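Local coordinates for protein Cfl (PDB 7A9J) that probably activates coronafacic acid and related carboxylic acids with ATP and joins them to amines as amides, as a member of the ATP-dependent AMP-binding enzyme family, at residues Ile77-Gly80 / Glu84-Ala87; Ala87-Cys92 / Ala97-Leu102. The protein carries 1 engineered substitution. One frame throughout, in Å; residues are numbered along the deposited sequence. Where two conformers were deposited one is given.

Contact 1: residues Ile77-Gly80 / Glu84-Ala87; sequences IHMG and ELIA
Leu-85 pushes its side chain from the first turn of helix 83-95 between Ile-77, Met-79 and Gly-80, each of its two methyls meeting a different part of the segment 77-80. CD1 lies 3.5 Å from CG2 of Ile-77, a carbon pair closer than usual van der Waals contact, where the two branched side chains meet at a slant. The other methyl, CD2, turns to the backbone and stands 3.7 Å from O of Gly-80 and equally far from O of Met-79. Chi1 of Leu-85, at 178°, sends CG out toward the end of the strand, and chi2 (47°) then turns CD1 to Ile-77 and CD2 to the two carbonyls.

Met-79 comes the other way. Its chain runs antiparallel alongside that of Leu-85, CG resting 3.8 Å from CD1 of Leu-85 and the sulfur reaching the helix backbone, with SD 3.7 Å from CA of Leu-85. The bend at chi3 (54°) turns CE aside once the sulfur has reached the helix. Glu-84 is touched more lightly, its CB 4.4 Å from SD of Met-79.

The contact lies at the strand-to-helix connection of a beta-alpha-beta unit: strand 74-78 ends, the chain reverses through a short loop, and helix 83-95 starts back across the sheet. No hydrogen bond links the two segments, and apolar side chains dominate the join. N of Gly-80 is hydrogen-bonded to OD2 of Asp-126, and within the helix O of Glu-84 is hydrogen-bonded to OG1 of Thr-88. Ile-77 also packs on Thr-88 and Tyr-89 farther along the helix, while Leu-85 touches Leu-237 from a neighbouring loop.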
loop_
_atom_site.group_PDB
_atom_site.type_symbol
_atom_site.label_atom_id
_atom_site.label_comp_id
_atom_site.label_asym_id
_atom_site.label_seq_id
_atom_site.Cartn_x
_atom_site.Cartn_y
_atom_site.Cartn_z
ATOM N N ILE A 77 -7.334 16.780 5.179
ATOM C CA ILE A 77 -6.708 17.039 3.892
ATOM C C ILE A 77 -7.356 16.107 2.883
ATOM O O ILE A 77 -7.478 14.894 3.122
ATOM C CB ILE A 77 -5.183 16.809 3.936
ATOM C CG1 ILE A 77 -4.546 17.729 4.985
ATOM C CG2 ILE A 77 -4.591 17.167 2.582
ATOM C CD1 ILE A 77 -3.036 17.568 5.096
ATOM N N HIS A 78 -7.726 16.656 1.755
ATOM C CA HIS A 78 -8.646 15.885 0.911
ATOM C C HIS A 78 -8.346 16.304 -0.533
ATOM O O HIS A 78 -9.007 17.165 -1.086
ATOM C CB HIS A 78 -10.084 16.174 1.343
ATOM C CG HIS A 78 -11.148 15.375 0.638
ATOM N ND1 HIS A 78 -12.341 15.957 0.234
ATOM C CD2 HIS A 78 -11.275 14.041 0.384
ATOM C CE1 HIS A 78 -13.122 15.031 -0.296
ATOM N NE2 HIS A 78 -12.523 13.856 -0.180
ATOM N N MET A 79 -7.312 15.698 -1.136
ATOM C CA MET A 79 -6.920 16.120 -2.479
ATOM C C MET A 79 -6.144 15.029 -3.222
ATOM O O MET A 79 -5.599 14.083 -2.620
ATOM C CB MET A 79 -6.117 17.418 -2.431
ATOM C CG MET A 79 -4.809 17.366 -1.814
ATOM S SD MET A 79 -3.910 19.022 -1.901
ATOM C CE MET A 79 -5.077 20.183 -1.165
ATOM N N GLY A 80 -6.214 15.125 -4.556
ATOM C CA GLY A 80 -5.490 14.224 -5.440
ATOM C C GLY A 80 -4.012 14.585 -5.482
ATOM O O GLY A 80 -3.539 15.449 -4.747
ATOM N N GLU A 84 0.985 20.676 -4.047
ATOM C CA GLU A 84 0.412 21.295 -2.860
ATOM C C GLU A 84 0.148 20.284 -1.765
ATOM O O GLU A 84 0.236 20.658 -0.575
ATOM C CB GLU A 84 -0.905 22.031 -3.190
ATOM C CG GLU A 84 -0.635 23.309 -3.997
ATOM C CD GLU A 84 -0.376 23.038 -5.490
ATOM O OE1 GLU A 84 -0.526 21.902 -5.986
ATOM O OE2 GLU A 84 -0.052 24.016 -6.186
ATOM N N LEU A 85 -0.130 19.007 -2.130
ATOM C CA LEU A 85 -0.426 18.009 -1.105
ATOM C C LEU A 85 0.822 17.736 -0.275
ATOM O O LEU A 85 0.776 17.781 0.965
ATOM C CB LEU A 85 -0.962 16.711 -1.767
ATOM C CG LEU A 85 -1.265 15.558 -0.791
ATOM C CD1 LEU A 85 -2.084 16.072 0.429
ATOM C CD2 LEU A 85 -2.045 14.476 -1.554
ATOM N N ILE A 86 1.961 17.489 -0.933
ATOM C CA ILE A 86 3.154 17.186 -0.144
ATOM C C ILE A 86 3.643 18.444 0.581
ATOM O O ILE A 86 4.104 18.367 1.732
ATOM C CB ILE A 86 4.234 16.535 -1.033
ATOM C CG1 ILE A 86 5.490 16.169 -0.184
ATOM C CG2 ILE A 86 4.556 17.453 -2.234
ATOM C CD1 ILE A 86 5.219 15.196 1.048
ATOM N N ALA A 87 3.477 19.628 -0.024
ATOM C CA ALA A 87 3.842 20.834 0.692
ATOM C C ALA A 87 2.996 21.012 1.948
ATOM O O ALA A 87 3.504 21.469 2.994
ATOM C CB ALA A 87 3.713 22.024 -0.257
#

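Contact 2: residues Ala87-Cys92 / Ala97-Leu102; sequences ATYYAC and AVFVPL
Tyr-89 and Phe-99 make the aromatic part of this contact. The two side chains lie nearly perpendicular, but the ring planes are inclined at only 36° and the centroids lie 5.0 Å apart, an oblique meeting. CD1 of Tyr-89 comes to 3.6 Å from CD1 of Phe-99, and CE1 of each ring joins the overlap. CB of Phe-99 points to the helix, and chi1 of 56° then lays the ring beside it, CD1 and CE1 next to Tyr-89.

Apolar packing continues nearer the turn. CB of Cys-92 lies 4.0 Å from CD2 of Phe-99 and 4.2 Å from CB of Ala-97, while SG approaches CB of Phe-99. At the other end, Pro-101 places its CB 4.2 Å from OH of Tyr-89, a plain van der Waals contact.

Polar contacts are few. N of Ala-97 gives a weak, bent hydrogen bond, 2.8 Å long, to O of Cys-92. The phenol of Tyr-89 is hydrogen-bonded to O of Leu-237, a tie that anchors the far end of its ring, and Ile-243 and Phe-247 of helix 240-251 pack against the same side chain.

Helix and strand run roughly antiparallel, at 148°, with axes 8.3 Å apart: the returning half of a right-handed beta-alpha-beta crossover, in which helix 83-95 packs on strand 98-101 of a five-stranded parallel sheet.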
loop_
_atom_site.group_PDB
_atom_site.type_symbol
_atom_site.label_atom_id
_atom_site.label_comp_id
_atom_site.label_asym_id
_atom_site.label_seq_id
_atom_site.Cartn_x
_atom_site.Cartn_y
_atom_site.Cartn_z
ATOM N N ALA A 87 3.477 19.628 -0.024
ATOM C CA ALA A 87 3.842 20.834 0.692
ATOM C C ALA A 87 2.996 21.012 1.948
ATOM O O ALA A 87 3.504 21.469 2.994
ATOM C CB ALA A 87 3.713 22.024 -0.257
ATOM N N THR A 88 1.696 20.681 1.853
ATOM C CA THR A 88 0.800 20.861 2.992
ATOM C C THR A 88 1.146 19.893 4.103
ATOM O O THR A 88 1.134 20.275 5.270
ATOM C CB THR A 88 -0.653 20.641 2.541
ATOM O OG1 THR A 88 -1.003 21.711 1.634
ATOM C CG2 THR A 88 -1.611 20.660 3.735
ATOM N N TYR A 89 1.460 18.619 3.762
ATOM C CA TYR A 89 1.934 17.715 4.815
ATOM C C TYR A 89 3.121 18.325 5.559
ATOM O O TYR A 89 3.152 18.334 6.790
ATOM C CB TYR A 89 2.383 16.360 4.238
ATOM C CG TYR A 89 1.344 15.506 3.650
ATOM C CD1 TYR A 89 0.025 15.508 4.134
ATOM C CD2 TYR A 89 1.681 14.640 2.623
ATOM C CE1 TYR A 89 -0.932 14.615 3.606
ATOM C CE2 TYR A 89 0.730 13.775 2.063
ATOM C CZ TYR A 89 -0.566 13.758 2.565
ATOM O OH TYR A 89 -1.518 12.900 2.054
ATOM N N TYR A 90 4.117 18.830 4.825
ATOM C CA TYR A 90 5.281 19.363 5.505
ATOM C C TYR A 90 4.969 20.642 6.282
ATOM O O TYR A 90 5.576 20.900 7.345
ATOM C CB TYR A 90 6.354 19.676 4.489
ATOM C CG TYR A 90 7.164 18.443 4.143
ATOM C CD1 TYR A 90 7.937 17.804 5.136
ATOM C CD2 TYR A 90 7.242 17.988 2.835
ATOM C CE1 TYR A 90 8.766 16.699 4.805
ATOM C CE2 TYR A 90 8.059 16.898 2.502
ATOM C CZ TYR A 90 8.818 16.283 3.504
ATOM O OH TYR A 90 9.628 15.225 3.181
ATOM N N ALA A 91 4.063 21.471 5.764
ATOM C CA ALA A 91 3.688 22.666 6.524
ATOM C C ALA A 91 3.014 22.308 7.853
ATOM O O ALA A 91 3.262 22.991 8.873
ATOM C CB ALA A 91 2.806 23.608 5.687
ATOM N N CYS A 92 2.138 21.270 7.851
ATOM C CA CYS A 92 1.503 20.815 9.077
ATOM C C CYS A 92 2.549 20.328 10.060
ATOM O O CYS A 92 2.542 20.699 11.244
ATOM C CB CYS A 92 0.533 19.674 8.746
ATOM S SG CYS A 92 -0.922 20.297 7.889
ATOM N N ALA A 97 0.724 21.124 13.335
ATOM C CA ALA A 97 -0.673 20.834 13.075
ATOM C C ALA A 97 -0.812 19.374 12.673
ATOM O O ALA A 97 0.012 18.827 11.933
ATOM C CB ALA A 97 -1.247 21.752 11.983
ATOM N N VAL A 98 -1.846 18.747 13.215
ATOM C CA VAL A 98 -2.097 17.321 13.011
ATOM C C VAL A 98 -2.819 17.139 11.682
ATOM O O VAL A 98 -3.917 17.670 11.483
ATOM C CB VAL A 98 -2.931 16.797 14.183
ATOM C CG1 VAL A 98 -3.317 15.307 13.998
ATOM C CG2 VAL A 98 -2.185 17.039 15.477
ATOM N N PHE A 99 -2.219 16.408 10.748
ATOM C CA PHE A 99 -2.931 16.256 9.489
ATOM C C PHE A 99 -3.708 14.948 9.437
ATOM O O PHE A 99 -3.288 13.935 9.997
ATOM C CB PHE A 99 -2.035 16.373 8.265
ATOM C CG PHE A 99 -0.854 15.426 8.213
ATOM C CD1 PHE A 99 -0.914 14.296 7.396
ATOM C CD2 PHE A 99 0.330 15.720 8.886
ATOM C CE1 PHE A 99 0.178 13.435 7.252
ATOM C CE2 PHE A 99 1.461 14.846 8.760
ATOM C CZ PHE A 99 1.344 13.683 7.937
ATOM N N VAL A 100 -4.867 15.014 8.792
ATOM C CA VAL A 100 -5.848 13.906 8.779
ATOM C C VAL A 100 -6.197 13.662 7.316
ATOM O O VAL A 100 -7.127 14.275 6.784
ATOM C CB VAL A 100 -7.113 14.222 9.599
ATOM C CG1 VAL A 100 -8.014 12.953 9.670
ATOM C CG2 VAL A 100 -6.760 14.709 10.989
ATOM N N PRO A 101 -5.469 12.784 6.623
ATOM C CA PRO A 101 -5.732 12.560 5.209
ATOM C C PRO A 101 -7.059 11.819 5.012
ATOM O O PRO A 101 -7.392 10.856 5.741
ATOM C CB PRO A 101 -4.533 11.720 4.747
ATOM C CG PRO A 101 -3.570 11.683 5.903
ATOM C CD PRO A 101 -4.285 12.069 7.139
ATOM N N LEU A 102 -7.861 12.324 4.078
ATOM C CA LEU A 102 -9.176 11.755 3.762
ATOM C C LEU A 102 -9.094 11.048 2.419
ATOM O O LEU A 102 -8.977 11.698 1.378
ATOM C CB LEU A 102 -10.274 12.816 3.710
ATOM C CG LEU A 102 -10.379 13.642 4.981
ATOM C CD1 LEU A 102 -11.402 14.800 4.798
ATOM C CD2 LEU A 102 -10.710 12.734 6.136
#

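In the fold
Strand 74-78 leads into contact 1, which closes the short loop before helix 83-95; the helix then carries the chain to contact 2, which closes the next turn, into strand 98-101. The two closures follow one another without nesting, meeting at Ala-87. Their strands are neighbours in the parallel sheet, where N and O of Ile-77 make backbone hydrogen bonds to O of Val-100 and N of Leu-102, while CD1 of Ile-77 packs on CB of Phe-99. Together they fasten the helix to two adjacent strands. Beyond the unit, Ala-87 meets helix 50-66, and Phe-99 makes backbone hydrogen bonds to Ala-184 and Ile-186 of strand 183-188.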